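Local structure of histidine--tRNA ligase (Thermus thermophilus, 1ADY) at residues A[133-138]-A[285-290]. The protein attaches L-histidine to tRNA(His) in an ATP-dependent reaction that releases AMP and diphosphate, working as a homodimeric class II aminoacyl-tRNA synthetase. Sequence-based numbering, arbitrary orientation.
With HAM (histidyl-adenosine monophosphate), chain F.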
ATOM      1  N   GLY A 133      23.498  -7.804   7.731  1.00 27.16           N
ATOM      2  CA  GLY A 133      24.336  -8.930   8.102  1.00 25.70           C
ATOM      3  C   GLY A 133      25.775  -8.974   7.617  1.00 25.92           C
ATOM      4  O   GLY A 133      26.466  -9.951   7.896  1.00 25.32           O
ATOM      5  N   SER A 134      26.253  -7.932   6.940  1.00 27.04           N
ATOM      6  CA  SER A 134      27.628  -7.938   6.438  1.00 27.69           C
ATOM      7  C   SER A 134      28.260  -6.558   6.264  1.00 25.72           C
ATOM      8  O   SER A 134      27.591  -5.586   5.907  1.00 24.23           O
ATOM      9  CB  SER A 134      27.707  -8.712   5.120  1.00 29.09           C
ATOM     10  OG  SER A 134      29.035  -8.751   4.622  1.00 33.57           O
ATOM     11  N   GLU A 135      29.565  -6.503   6.503  1.00 24.50           N
ATOM     12  CA  GLU A 135      30.349  -5.278   6.402  1.00 24.57           C
ATOM     13  C   GLU A 135      31.004  -5.153   5.024  1.00 21.30           C
ATOM     14  O   GLU A 135      31.465  -4.072   4.637  1.00 20.24           O
ATOM     15  CB  GLU A 135      31.417  -5.286   7.502  1.00 25.94           C
ATOM     16  CG  GLU A 135      32.411  -4.143   7.463  1.00 31.35           C
ATOM     17  CD  GLU A 135      31.815  -2.834   7.905  1.00 33.97           C
ATOM     18  OE1 GLU A 135      31.700  -2.629   9.130  1.00 36.79           O
ATOM     19  OE2 GLU A 135      31.475  -2.012   7.028  1.00 37.43           O
ATOM     20  N   ASN A 136      31.012  -6.252   4.278  1.00 18.97           N
ATOM     21  CA  ASN A 136      31.625  -6.292   2.953  1.00 16.74           C
ATOM     22  C   ASN A 136      31.191  -5.137   2.056  1.00 19.78           C
ATOM     23  O   ASN A 136      30.017  -5.019   1.700  1.00 25.84           O
ATOM     24  CB  ASN A 136      31.316  -7.621   2.272  1.00 14.51           C
ATOM     25  CG  ASN A 136      32.133  -7.832   1.019  1.00 17.21           C
ATOM     26  OD1 ASN A 136      32.277  -6.927   0.197  1.00 16.79           O
ATOM     27  ND2 ASN A 136      32.686  -9.032   0.867  1.00 19.01           N
ATOM     28  N   PRO A 137      32.148  -4.294   1.642  1.00 21.23           N
ATOM     29  CA  PRO A 137      31.913  -3.130   0.779  1.00 19.06           C
ATOM     30  C   PRO A 137      31.228  -3.412  -0.558  1.00 17.20           C
ATOM     31  O   PRO A 137      30.818  -2.478  -1.247  1.00 17.94           O
ATOM     32  CB  PRO A 137      33.318  -2.553   0.591  1.00 20.91           C
ATOM     33  CG  PRO A 137      34.208  -3.761   0.755  1.00 23.54           C
ATOM     34  CD  PRO A 137      33.583  -4.440   1.938  1.00 21.54           C
ATOM     35  N   ILE A 138      31.105  -4.685  -0.930  1.00 16.09           N
ATOM     36  CA  ILE A 138      30.449  -5.055  -2.187  1.00 15.14           C
ATOM     37  C   ILE A 138      28.970  -4.667  -2.124  1.00 15.91           C
ATOM     38  O   ILE A 138      28.410  -4.135  -3.089  1.00 12.12           O
ATOM     39  CB  ILE A 138      30.581  -6.570  -2.476  1.00 15.38           C
ATOM     40  CG1 ILE A 138      32.034  -6.914  -2.816  1.00 16.10           C
ATOM     41  CG2 ILE A 138      29.655  -6.975  -3.621  1.00 18.02           C
ATOM     42  CD1 ILE A 138      32.284  -8.390  -3.073  1.00 14.57           C
ATOM     43  N   GLY A 285      20.965   7.087   0.705  1.00 21.02           N
ATOM     44  CA  GLY A 285      21.194   5.944   1.564  1.00 20.88           C
ATOM     45  C   GLY A 285      22.625   5.892   2.047  1.00 22.13           C
ATOM     46  O   GLY A 285      23.394   6.832   1.823  1.00 25.75           O
ATOM     47  N   GLY A 286      22.985   4.784   2.686  1.00 19.62           N
ATOM     48  CA  GLY A 286      24.326   4.617   3.208  1.00 18.59           C
ATOM     49  C   GLY A 286      24.391   3.475   4.202  1.00 19.32           C
ATOM     50  O   GLY A 286      23.385   2.810   4.465  1.00 23.73           O
ATOM     51  N   ARG A 287      25.578   3.235   4.742  1.00 17.24           N
ATOM     52  CA  ARG A 287      25.780   2.165   5.704  1.00 18.93           C
ATOM     53  C   ARG A 287      25.345   2.679   7.070  1.00 21.96           C
ATOM     54  O   ARG A 287      25.387   3.886   7.321  1.00 23.73           O
ATOM     55  CB  ARG A 287      27.248   1.744   5.696  1.00 20.30           C
ATOM     56  CG  ARG A 287      27.582   0.576   6.594  1.00 19.81           C
ATOM     57  CD  ARG A 287      28.892  -0.072   6.183  1.00 14.93           C
ATOM     58  NE  ARG A 287      28.723  -1.035   5.091  1.00 12.54           N
ATOM     59  CZ  ARG A 287      28.268  -2.275   5.255  1.00 14.13           C
ATOM     60  NH1 ARG A 287      27.934  -2.709   6.467  1.00 13.52           N
ATOM     61  NH2 ARG A 287      28.177  -3.098   4.215  1.00  8.96           N
ATOM     62  N   TYR A 288      24.936   1.773   7.952  1.00 23.14           N
ATOM     63  CA  TYR A 288      24.443   2.184   9.265  1.00 27.65           C
ATOM     64  C   TYR A 288      24.662   1.134  10.344  1.00 29.47           C
ATOM     65  O   TYR A 288      23.754   0.811  11.116  1.00 31.31           O
ATOM     66  CB  TYR A 288      22.942   2.525   9.160  1.00 28.29           C
ATOM     67  CG  TYR A 288      22.138   1.466   8.426  1.00 23.87           C
ATOM     68  CD1 TYR A 288      21.684   0.328   9.090  1.00 21.65           C
ATOM     69  CD2 TYR A 288      21.916   1.558   7.052  1.00 21.47           C
ATOM     70  CE1 TYR A 288      21.045  -0.697   8.412  1.00 19.33           C
ATOM     71  CE2 TYR A 288      21.275   0.532   6.359  1.00 22.94           C
ATOM     72  CZ  TYR A 288      20.845  -0.593   7.048  1.00 20.23           C
ATOM     73  OH  TYR A 288      20.252  -1.630   6.370  1.00 14.48           O
ATOM     74  N   ASP A 289      25.866   0.583  10.386  1.00 32.98           N
ATOM     75  CA  ASP A 289      26.197  -0.433  11.381  1.00 37.63           C
ATOM     76  C   ASP A 289      26.001   0.180  12.768  1.00 39.37           C
ATOM     77  O   ASP A 289      26.196   1.383  12.951  1.00 41.97           O
ATOM     78  CB  ASP A 289      27.655  -0.888  11.207  1.00 41.15           C
ATOM     79  CG  ASP A 289      27.977  -1.333   9.775  1.00 44.49           C
ATOM     80  OD1 ASP A 289      27.075  -1.351   8.909  1.00 45.70           O
ATOM     81  OD2 ASP A 289      29.148  -1.671   9.513  1.00 44.40           O
ATOM     82  N   GLY A 290      25.567  -0.625  13.731  1.00 39.14           N
ATOM     83  CA  GLY A 290      25.370  -0.099  15.068  1.00 40.30           C
ATOM     84  C   GLY A 290      23.930   0.242  15.388  1.00 41.26           C
ATOM     85  O   GLY A 290      23.529   0.201  16.554  1.00 43.03           O
TER
HETATM   86  P   HAM F 423      16.159  10.336   3.587  1.00 28.07           P
HETATM   87  O1P HAM F 423      15.585  10.754   4.883  1.00 29.80           O
HETATM   88  O2P HAM F 423      17.303  11.144   3.114  1.00 30.41           O
HETATM   89  O3P HAM F 423      16.516   8.772   3.703  1.00 23.03           O
HETATM   90  O5' HAM F 423      15.095  10.446   2.398  1.00 32.03           O
HETATM   91  C5' HAM F 423      15.348   9.736   1.186  1.00 35.31           C
HETATM   92  C4' HAM F 423      14.435  10.196   0.066  1.00 37.22           C
HETATM   93  O4' HAM F 423      13.079  10.264   0.538  1.00 37.16           O
HETATM   94  C3' HAM F 423      14.758  11.605  -0.389  1.00 37.07           C
HETATM   95  O3' HAM F 423      15.817  11.693  -1.346  1.00 39.28           O
HETATM   96  C2' HAM F 423      13.453  11.961  -1.072  1.00 38.30           C
HETATM   97  O2' HAM F 423      13.355  11.405  -2.398  1.00 40.27           O
HETATM   98  C1' HAM F 423      12.420  11.336  -0.146  1.00 37.50           C
HETATM   99  N9  HAM F 423      11.812  12.253   0.839  1.00 37.02           N
HETATM  100  C8  HAM F 423      12.259  12.553   2.073  1.00 35.66           C
HETATM  101  N7  HAM F 423      11.516  13.503   2.655  1.00 36.41           N
HETATM  102  C5  HAM F 423      10.592  13.762   1.729  1.00 36.50           C
HETATM  103  C6  HAM F 423       9.577  14.724   1.852  1.00 35.35           C
HETATM  104  N6  HAM F 423       9.474  15.459   2.925  1.00 35.87           N
HETATM  105  N1  HAM F 423       8.720  14.818   0.813  1.00 32.84           N
HETATM  106  C2  HAM F 423       8.867  14.056  -0.270  1.00 30.76           C
HETATM  107  N3  HAM F 423       9.855  13.169  -0.405  1.00 31.34           N
HETATM  108  C4  HAM F 423      10.729  13.009   0.616  1.00 35.27           C
HETATM  109  C   HAM F 423      15.980   7.673   4.454  1.00 20.91           C
HETATM  110  O   HAM F 423      14.829   7.711   4.857  1.00 27.58           O
HETATM  111  CA  HAM F 423      16.850   6.470   4.806  1.00 21.14           C
HETATM  112  N   HAM F 423      16.182   5.623   5.775  1.00 18.73           N
HETATM  113  CB  HAM F 423      17.189   5.658   3.546  1.00 22.35           C
HETATM  114  CG  HAM F 423      18.035   4.454   3.830  1.00 23.70           C
HETATM  115  CD2 HAM F 423      17.769   3.131   3.718  1.00 26.80           C
HETATM  116  ND1 HAM F 423      19.288   4.545   4.398  1.00 24.37           N
HETATM  117  CE1 HAM F 423      19.743   3.331   4.648  1.00 24.89           C
HETATM  118  NE2 HAM F 423      18.839   2.455   4.252  1.00 25.08           N
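R287 holds the backbone carbonyl of S134 with the paired ends of its guanidinium: NH1 and NH2 both donate to S134 O, at 3.0 Å and 3.1 Å. The evidence for a planar grip is that this oxygen lies within 10° of the guanidinium plane, while the two donors reach it from opposite faces of the carbonyl plane. The extended start of the side chain (CG anti to the backbone N, chi1 -176°) reaches from the strand to the loop, and a bend at chi3 turns the guanidinium edge to the carbonyl. NH1 also makes a salt bridge to D289 OD1 at 2.9 Å, using the syn lone pair of that oxygen, and NH2 pairs with D140. Replacing R287 with a leucine would probably leave S134 O without its two donors and D289, D140 and E135 without the positive charge they share. This end of the contact, where R287 is buried, is the tight part. Toward the partly exposed E135 the fit is looser: its OE2 stands 3.5 Å from R287 NE, off the plane of the guanidinium with no N-H aimed at it, so this salt bridge rests on charge alone. The carboxylate and guanidinium planes lie 43° apart, and R266 makes a long, weak ion pair with E135 OE2. In the loop, N136 OD1 caps the following helix by accepting from I138 N at 2.8 Å. Within the class II catalytic core, the contact thus joins the start of helix 137-153 to strand 281-287 and the loop that follows; G285 and Y288 border the histidyl-adenylate, H236 of helix 231-246 touches R287 and hydrogen-bonds E135 O, and L361 of the second subunit touches S134 and N136.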